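Local coordinates for hemolysin BL lytic component L1 (Bacillus cereus, PDB 7NMQ), which probably serves as one part of the multi-component haemolysin BL enterotoxin, an alpha-helical pore-forming toxin that attacks host cell membranes, at residues A[68-79]-A[127-138]. Sequence-based numbering, arbitrary orientation. Where two conformers were deposited one is given.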
ATOM      1  N   TYR A  68       2.808   7.790  11.998  1.00 11.93           N
ATOM      2  CA  TYR A  68       2.695   6.418  12.532  1.00 12.31           C
ATOM      3  C   TYR A  68       2.769   5.463  11.345  1.00 12.23           C
ATOM      4  O   TYR A  68       3.448   4.428  11.453  1.00 12.16           O
ATOM      5  CB  TYR A  68       1.363   6.180  13.236  1.00 12.37           C
ATOM      6  CG  TYR A  68       1.274   4.829  13.887  1.00 13.37           C
ATOM      7  CD1 TYR A  68       1.778   4.623  15.152  1.00 14.58           C
ATOM      8  CD2 TYR A  68       0.693   3.752  13.218  1.00 12.60           C
ATOM      9  CE1 TYR A  68       1.701   3.369  15.745  1.00 15.51           C
ATOM     10  CE2 TYR A  68       0.572   2.506  13.817  1.00 13.40           C
ATOM     11  CZ  TYR A  68       1.092   2.317  15.077  1.00 14.76           C
ATOM     12  OH  TYR A  68       1.002   1.103  15.685  1.00 16.62           O
ATOM     13  N   TRP A  69       2.072   5.750  10.257  1.00 11.57           N
ATOM     14  CA  TRP A  69       2.193   4.917   9.025  1.00 11.21           C
ATOM     15  C   TRP A  69       3.676   4.814   8.682  1.00 11.99           C
ATOM     16  O   TRP A  69       4.201   3.692   8.479  1.00 12.88           O
ATOM     17  CB  TRP A  69       1.374   5.450   7.839  1.00 11.07           C
ATOM     18  CG  TRP A  69       1.865   4.861   6.554  1.00 11.23           C
ATOM     19  CD1 TRP A  69       2.652   5.449   5.613  1.00 12.47           C
ATOM     20  CD2 TRP A  69       1.743   3.477   6.168  1.00 11.75           C
ATOM     21  NE1 TRP A  69       2.989   4.542   4.634  1.00 12.85           N
ATOM     22  CE2 TRP A  69       2.463   3.320   4.961  1.00 12.97           C
ATOM     23  CE3 TRP A  69       1.097   2.377   6.740  1.00 12.62           C
ATOM     24  CZ2 TRP A  69       2.512   2.107   4.275  1.00 13.52           C
ATOM     25  CZ3 TRP A  69       1.179   1.178   6.068  1.00 13.64           C
ATOM     26  CH2 TRP A  69       1.857   1.051   4.862  1.00 13.80           C
ATOM     27  N   LEU A  70       4.346   5.944   8.514  1.00 12.77           N
ATOM     28  CA  LEU A  70       5.703   5.938   7.933  1.00 13.57           C
ATOM     29  C   LEU A  70       6.689   5.270   8.883  1.00 14.54           C
ATOM     30  O   LEU A  70       7.603   4.580   8.383  1.00 17.13           O
ATOM     31  CB  LEU A  70       6.159   7.364   7.615  1.00 14.45           C
ATOM     32  CG  LEU A  70       5.392   8.118   6.525  1.00 14.87           C
ATOM     33  CD1 LEU A  70       5.732   9.620   6.557  1.00 17.22           C
ATOM     34  CD2 LEU A  70       5.651   7.522   5.143  1.00 15.01           C
ATOM     35  N   ASP A  71       6.545   5.436  10.185  1.00 14.70           N
ATOM     36  CA  ASP A  71       7.611   5.070  11.127  1.00 15.84           C
ATOM     37  C   ASP A  71       7.312   3.768  11.866  1.00 15.84           C
ATOM     38  O   ASP A  71       8.269   3.167  12.362  1.00 17.49           O
ATOM     39  CB  ASP A  71       7.875   6.176  12.131  1.00 16.65           C
ATOM     40  CG  ASP A  71       8.327   7.487  11.502  1.00 20.29           C
ATOM     41  OD1 ASP A  71       8.872   7.453  10.379  1.00 26.23           O
ATOM     42  OD2 ASP A  71       8.163   8.519  12.148  1.00 24.45           O
ATOM     43  N   THR A  72       6.050   3.374  11.976  1.00 15.84           N
ATOM     44  CA  THR A  72       5.677   2.210  12.808  1.00 15.95           C
ATOM     45  C   THR A  72       4.919   1.165  11.978  1.00 14.46           C
ATOM     46  O   THR A  72       5.381  -0.000  11.960  1.00 16.28           O
ATOM     47  CB  THR A  72       4.912   2.651  14.053  1.00 17.49           C
ATOM     48  OG1 THR A  72       5.720   3.614  14.727  1.00 21.63           O
ATOM     49  CG2 THR A  72       4.576   1.486  14.965  1.00 18.62           C
ATOM     50  N   ALA A  73       3.824   1.511  11.327  1.00 13.73           N
ATOM     51  CA  ALA A  73       2.989   0.506  10.621  1.00 12.51           C
ATOM     52  C   ALA A  73       3.707  -0.020   9.385  1.00 12.72           C
ATOM     53  O   ALA A  73       3.798  -1.259   9.175  1.00 13.91           O
ATOM     54  CB  ALA A  73       1.660   1.086  10.250  1.00 12.14           C
ATOM     55  N   LYS A  74       4.277   0.872   8.593  1.00 12.88           N
ATOM     56  CA  LYS A  74       4.937   0.423   7.350  1.00 13.50           C
ATOM     57  C   LYS A  74       6.038  -0.586   7.672  1.00 14.17           C
ATOM     58  O   LYS A  74       6.128  -1.600   6.968  1.00 14.15           O
ATOM     59  CB  LYS A  74       5.451   1.594   6.510  1.00 14.00           C
ATOM     60  CG  LYS A  74       6.156   1.140   5.237  1.00 13.89           C
ATOM     61  CD  LYS A  74       6.400   2.244   4.275  1.00 14.59           C
ATOM     62  CE  LYS A  74       7.280   3.302   4.893  1.00 15.75           C
ATOM     63  NZ  LYS A  74       7.618   4.300   3.870  1.00 16.84           N
ATOM     64  N   PRO A  75       6.982  -0.319   8.597  1.00 13.68           N
ATOM     65  CA  PRO A  75       8.044  -1.298   8.834  1.00 14.04           C
ATOM     66  C   PRO A  75       7.516  -2.677   9.210  1.00 14.55           C
ATOM     67  O   PRO A  75       8.197  -3.639   8.900  1.00 14.33           O
ATOM     68  CB  PRO A  75       8.859  -0.727   9.993  1.00 16.17           C
ATOM     69  CG  PRO A  75       8.585   0.755   9.934  1.00 16.83           C
ATOM     70  CD  PRO A  75       7.217   0.936   9.330  1.00 15.15           C
ATOM     71  N   GLN A  76       6.365  -2.779   9.844  1.00 14.48           N
ATOM     72  CA  GLN A  76       5.796  -4.105  10.147  1.00 14.44           C
ATOM     73  C   GLN A  76       5.331  -4.812   8.876  1.00 14.29           C
ATOM     74  O   GLN A  76       5.506  -6.069   8.771  1.00 16.19           O
ATOM     75  CB  GLN A  76       4.641  -4.039  11.133  1.00 16.98           C
ATOM     76  CG  GLN A  76       5.055  -3.591  12.515  1.00 18.91           C
ATOM     77  CD  GLN A  76       4.039  -4.076  13.530  1.00 21.29           C
ATOM     78  OE1 GLN A  76       3.176  -4.928  13.269  1.00 26.86           O
ATOM     79  NE2 GLN A  76       4.161  -3.559  14.718  1.00 26.18           N
ATOM     80  N   ILE A  77       4.769  -4.092   7.926  1.00 13.67           N
ATOM     81  CA  ILE A  77       4.432  -4.684   6.616  1.00 13.02           C
ATOM     82  C   ILE A  77       5.722  -5.053   5.898  1.00 13.53           C
ATOM     83  O   ILE A  77       5.777  -6.147   5.264  1.00 15.06           O
ATOM     84  CB  ILE A  77       3.551  -3.752   5.769  1.00 13.22           C
ATOM     85  CG1 ILE A  77       2.235  -3.459   6.468  1.00 14.12           C
ATOM     86  CG2 ILE A  77       3.300  -4.353   4.402  1.00 14.39           C
ATOM     87  CD1 ILE A  77       1.329  -2.563   5.699  1.00 16.40           C
ATOM     88  N   GLN A  78       6.719  -4.190   5.928  1.00 12.68           N
ATOM     89  CA  GLN A  78       8.018  -4.503   5.276  1.00 13.22           C
ATOM     90  C   GLN A  78       8.630  -5.771   5.883  1.00 13.17           C
ATOM     91  O   GLN A  78       9.273  -6.535   5.111  1.00 14.46           O
ATOM     92  CB  GLN A  78       8.972  -3.330   5.433  1.00 13.92           C
ATOM     93  CG  GLN A  78       8.509  -2.153   4.595  1.00 14.32           C
ATOM     94  CD  GLN A  78       9.269  -0.891   4.883  1.00 15.48           C
ATOM     95  OE1 GLN A  78       9.733  -0.683   5.992  1.00 16.91           O
ATOM     96  NE2 GLN A  78       9.331  -0.009   3.896  1.00 16.80           N
ATOM     97  N   LYS A  79       8.483  -6.007   7.183  1.00 14.16           N
ATOM     98  CA  LYS A  79       9.037  -7.238   7.831  1.00 14.92           C
ATOM     99  C   LYS A  79       8.310  -8.444   7.233  1.00 13.89           C
ATOM    100  O   LYS A  79       8.950  -9.524   7.160  1.00 15.11           O
ATOM    101  CB  LYS A  79       8.897  -7.184   9.345  1.00 18.52           C
ATOM    102  CG  LYS A  79       9.379  -8.386  10.122  1.00 22.18           C
ATOM    103  CD  LYS A  79      10.828  -8.621  10.033  1.00 27.07           C
ATOM    104  CE  LYS A  79      11.339  -9.489  11.167  1.00 32.33           C
ATOM    105  NZ  LYS A  79      10.573 -10.755  11.299  1.00 30.93           N
ATOM    106  N   GLU A 127       3.263 -14.313  12.530  1.00 15.56           N
ATOM    107  CA  GLU A 127       3.727 -12.912  12.500  1.00 16.46           C
ATOM    108  C   GLU A 127       2.753 -12.081  11.670  1.00 15.92           C
ATOM    109  O   GLU A 127       2.480 -10.924  12.067  1.00 16.33           O
ATOM    110  CB  GLU A 127       5.134 -12.754  11.961  1.00 17.63           C
ATOM    111  CG  GLU A 127       6.204 -13.218  12.944  1.00 18.53           C
ATOM    112  CD  GLU A 127       7.610 -12.694  12.667  1.00 22.25           C
ATOM    113  OE1 GLU A 127       7.790 -11.674  11.879  1.00 24.46           O
ATOM    114  OE2 GLU A 127       8.536 -13.266  13.266  1.00 30.64           O
ATOM    115  N   VAL A 128       2.212 -12.616  10.580  1.00 16.35           N
ATOM    116  CA  VAL A 128       1.258 -11.822   9.766  1.00 17.74           C
ATOM    117  C   VAL A 128       0.048 -11.501  10.632  1.00 17.54           C
ATOM    118  O   VAL A 128      -0.474 -10.389  10.524  1.00 16.97           O
ATOM    119  CB  VAL A 128       0.802 -12.487   8.454  1.00 21.52           C
ATOM    120  CG1 VAL A 128      -0.225 -11.637   7.727  1.00 23.64           C
ATOM    121  CG2 VAL A 128       1.964 -12.734   7.552  1.00 24.62           C
ATOM    122  N   THR A 129      -0.469 -12.439  11.410  1.00 20.37           N
ATOM    123  CA  THR A 129      -1.620 -12.204  12.309  1.00 21.48           C
ATOM    124  C   THR A 129      -1.350 -10.974  13.176  1.00 18.18           C
ATOM    125  O   THR A 129      -2.267 -10.125  13.333  1.00 19.36           O
ATOM    126  CB  THR A 129      -1.903 -13.412  13.197  1.00 25.65           C
ATOM    127  OG1 THR A 129      -2.359 -14.389  12.267  1.00 32.33           O
ATOM    128  CG2 THR A 129      -2.918 -13.114  14.277  1.00 30.63           C
ATOM    129  N   ASP A 130      -0.138 -10.851  13.701  1.00 18.72           N
ATOM    130  CA  ASP A 130       0.225  -9.703  14.577  1.00 19.61           C
ATOM    131  C   ASP A 130       0.208  -8.392  13.781  1.00 16.24           C
ATOM    132  O   ASP A 130      -0.218  -7.351  14.302  1.00 16.86           O
ATOM    133  CB  ASP A 130       1.590  -9.908  15.228  1.00 21.30           C
ATOM    134  CG  ASP A 130       1.595 -11.088  16.192  1.00 27.55           C
ATOM    135  OD1 ASP A 130       0.472 -11.544  16.596  1.00 31.71           O
ATOM    136  OD2 ASP A 130       2.695 -11.543  16.528  1.00 36.19           O
ATOM    137  N   VAL A 131       0.681  -8.438  12.560  1.00 14.53           N
ATOM    138  CA  VAL A 131       0.731  -7.236  11.710  1.00 13.91           C
ATOM    139  C   VAL A 131      -0.700  -6.854  11.377  1.00 14.24           C
ATOM    140  O   VAL A 131      -1.041  -5.665  11.433  1.00 13.93           O
ATOM    141  CB  VAL A 131       1.568  -7.453  10.453  1.00 14.18           C
ATOM    142  CG1 VAL A 131       1.488  -6.255   9.526  1.00 14.39           C
ATOM    143  CG2 VAL A 131       3.002  -7.770  10.804  1.00 16.47           C
ATOM    144  N   ILE A 132      -1.536  -7.800  11.035  1.00 14.79           N
ATOM    145  CA  ILE A 132      -2.951  -7.488  10.770  1.00 14.48           C
ATOM    146  C   ILE A 132      -3.574  -6.848  12.018  1.00 14.40           C
ATOM    147  O   ILE A 132      -4.370  -5.897  11.817  1.00 14.35           O
ATOM    148  CB  ILE A 132      -3.691  -8.727  10.265  1.00 17.32           C
ATOM    149  CG1 ILE A 132      -3.127  -9.213   8.917  1.00 18.33           C
ATOM    150  CG2 ILE A 132      -5.190  -8.459  10.269  1.00 18.79           C
ATOM    151  CD1 ILE A 132      -3.636 -10.557   8.488  1.00 22.35           C
ATOM    152  N   LYS A 133      -3.285  -7.323  13.229  1.00 14.72           N
ATOM    153  CA  LYS A 133      -3.918  -6.720  14.437  1.00 16.53           C
ATOM    154  C   LYS A 133      -3.456  -5.260  14.551  1.00 16.25           C
ATOM    155  O   LYS A 133      -4.318  -4.375  14.862  1.00 15.47           O
ATOM    156  CB  LYS A 133      -3.598  -7.534  15.703  1.00 18.66           C
ATOM    157  CG  LYS A 133      -4.119  -6.965  17.027  1.00 25.42           C
ATOM    158  CD  LYS A 133      -5.499  -6.302  17.013  1.00 31.44           C
ATOM    159  CE  LYS A 133      -6.063  -5.955  18.382  1.00 36.31           C
ATOM    160  NZ  LYS A 133      -5.058  -5.350  19.293  1.00 37.81           N
ATOM    161  N   MET A 134      -2.154  -5.010  14.389  1.00 15.67           N
ATOM    162  CA  MET A 134      -1.591  -3.636  14.415  1.00 15.22           C
ATOM    163  C   MET A 134      -2.303  -2.774  13.373  1.00 13.34           C
ATOM    164  O   MET A 134      -2.717  -1.627  13.698  1.00 14.05           O
ATOM    165  CB  MET A 134      -0.073  -3.694  14.227  1.00 14.95           C
ATOM    166  CG  MET A 134       0.647  -2.400  14.157  1.00 15.44           C
ATOM    167  SD  MET A 134       0.441  -1.476  12.603  1.00 16.22           S
ATOM    168  CE  MET A 134       1.250  -2.609  11.494  1.00 15.37           C
ATOM    169  N   LEU A 135      -2.537  -3.302  12.173  1.00 12.79           N
ATOM    170  CA  LEU A 135      -3.212  -2.499  11.127  1.00 12.44           C
ATOM    171  C   LEU A 135      -4.673  -2.254  11.459  1.00 12.56           C
ATOM    172  O   LEU A 135      -5.178  -1.160  11.103  1.00 12.68           O
ATOM    173  CB  LEU A 135      -3.081  -3.135   9.759  1.00 13.56           C
ATOM    174  CG  LEU A 135      -1.686  -3.109   9.187  1.00 14.66           C
ATOM    175  CD1 LEU A 135      -1.673  -3.898   7.892  1.00 17.01           C
ATOM    176  CD2 LEU A 135      -1.190  -1.687   8.963  1.00 15.31           C
ATOM    177  N   GLN A 136      -5.348  -3.212  12.068  0.50 12.91           N
ATOM    178  CA  GLN A 136      -6.764  -3.037  12.434  0.50 14.40           C
ATOM    179  C   GLN A 136      -6.849  -1.925  13.471  0.50 13.89           C
ATOM    180  O   GLN A 136      -7.738  -1.065  13.297  0.50 14.79           O
ATOM    181  CB  GLN A 136      -7.376  -4.348  12.926  0.50 15.38           C
ATOM    182  CG  GLN A 136      -8.890  -4.215  13.033  0.50 16.70           C
ATOM    183  CD  GLN A 136      -9.470  -3.735  11.720  0.50 17.38           C
ATOM    184  OE1 GLN A 136     -10.062  -2.656  11.612  0.50 21.48           O
ATOM    185  NE2 GLN A 136      -9.312  -4.559  10.701  0.50 17.36           N
ATOM    186  N   ASP A 137      -5.948  -1.912  14.456  1.00 13.76           N
ATOM    187  CA  ASP A 137      -5.908  -0.860  15.497  1.00 14.15           C
ATOM    188  C   ASP A 137      -5.711   0.503  14.792  1.00 13.67           C
ATOM    189  O   ASP A 137      -6.397   1.494  15.110  1.00 15.38           O
ATOM    190  CB  ASP A 137      -4.826  -1.098  16.546  1.00 15.58           C
ATOM    191  CG  ASP A 137      -5.045  -2.298  17.461  1.00 19.40           C
ATOM    192  OD1 ASP A 137      -6.204  -2.758  17.587  1.00 24.00           O
ATOM    193  OD2 ASP A 137      -4.059  -2.736  18.071  1.00 26.85           O
ATOM    194  N   PHE A 138      -4.792   0.552  13.845  1.00 12.54           N
ATOM    195  CA  PHE A 138      -4.455   1.794  13.146  1.00 12.19           C
ATOM    196  C   PHE A 138      -5.636   2.219  12.295  1.00 12.84           C
ATOM    197  O   PHE A 138      -5.990   3.408  12.247  1.00 13.36           O
ATOM    198  CB  PHE A 138      -3.224   1.566  12.302  1.00 11.82           C
ATOM    199  CG  PHE A 138      -2.731   2.794  11.589  1.00 11.93           C
ATOM    200  CD1 PHE A 138      -2.646   4.026  12.231  1.00 12.21           C
ATOM    201  CD2 PHE A 138      -2.299   2.694  10.292  1.00 12.44           C
ATOM    202  CE1 PHE A 138      -2.195   5.148  11.539  1.00 11.89           C
ATOM    203  CE2 PHE A 138      -1.786   3.790   9.618  1.00 12.84           C
ATOM    204  CZ  PHE A 138      -1.709   5.005  10.267  1.00 11.85           C
TER
HETATM  205  O   HOH W   1      -1.563   0.055  15.524  1.00 17.26           O
HETATM  206  O   HOH W   2      10.668 -13.864  11.838  1.00 38.13           O
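Tyr68 sets the CD2 corner of its ring over one face of Phe138, near the rim, 3.5 Å from Phe138 CD1. With the ring planes inclined at 43°, the two rings meet obliquely. The Tyr68 edge also receives Met134 SD, a Met-aromatic contact 76° off the ring normal, while a water joins Tyr68 OH to Met134 O, donating to the carbonyl. Trp69 offers CB to Phe138 CZ, 3.9 Å away; its NE1 hydrogen-bonds to Asp25 OD1 of helix 10-33. Ala73, small and directed at the partner helix, lets Met134 SD come within 3.7 Å of its CB. Between these residues, helix 68-79 widens into a pi-type turn, Tyr68 O accepting from both Thr72 N and Ala73 N, and is kinked at Pro75. Axes 9.9 Å apart, with directions 158° apart, identify an antiparallel pair within the elongated helical bundle of this ClyA/HblB-like toxin; it joins helices 45-103 and 107-154. Gln76 meets Met134 from the opposite direction, its OE1 3.5 Å from Met134 CE; bends at chi2 and chi3 fold that methyl back between Gln76 and Ala73. Val131 CG2 packs against the backbone O of Gln76, 3.6 Å away. Deeper in the bundle, Ile77 CD1 touches Leu135 CD1 at 4.0 Å, the two side chains crossing nearly at right angles, and Leu135 continues onto Ile301 and Leu304 of helix 275-325. Finally, Lys79 NZ forms a salt bridge to the syn lone pair of Glu127 OE1 at 3.0 Å, and Asn83 hydrogen-bonds both partners through its amide.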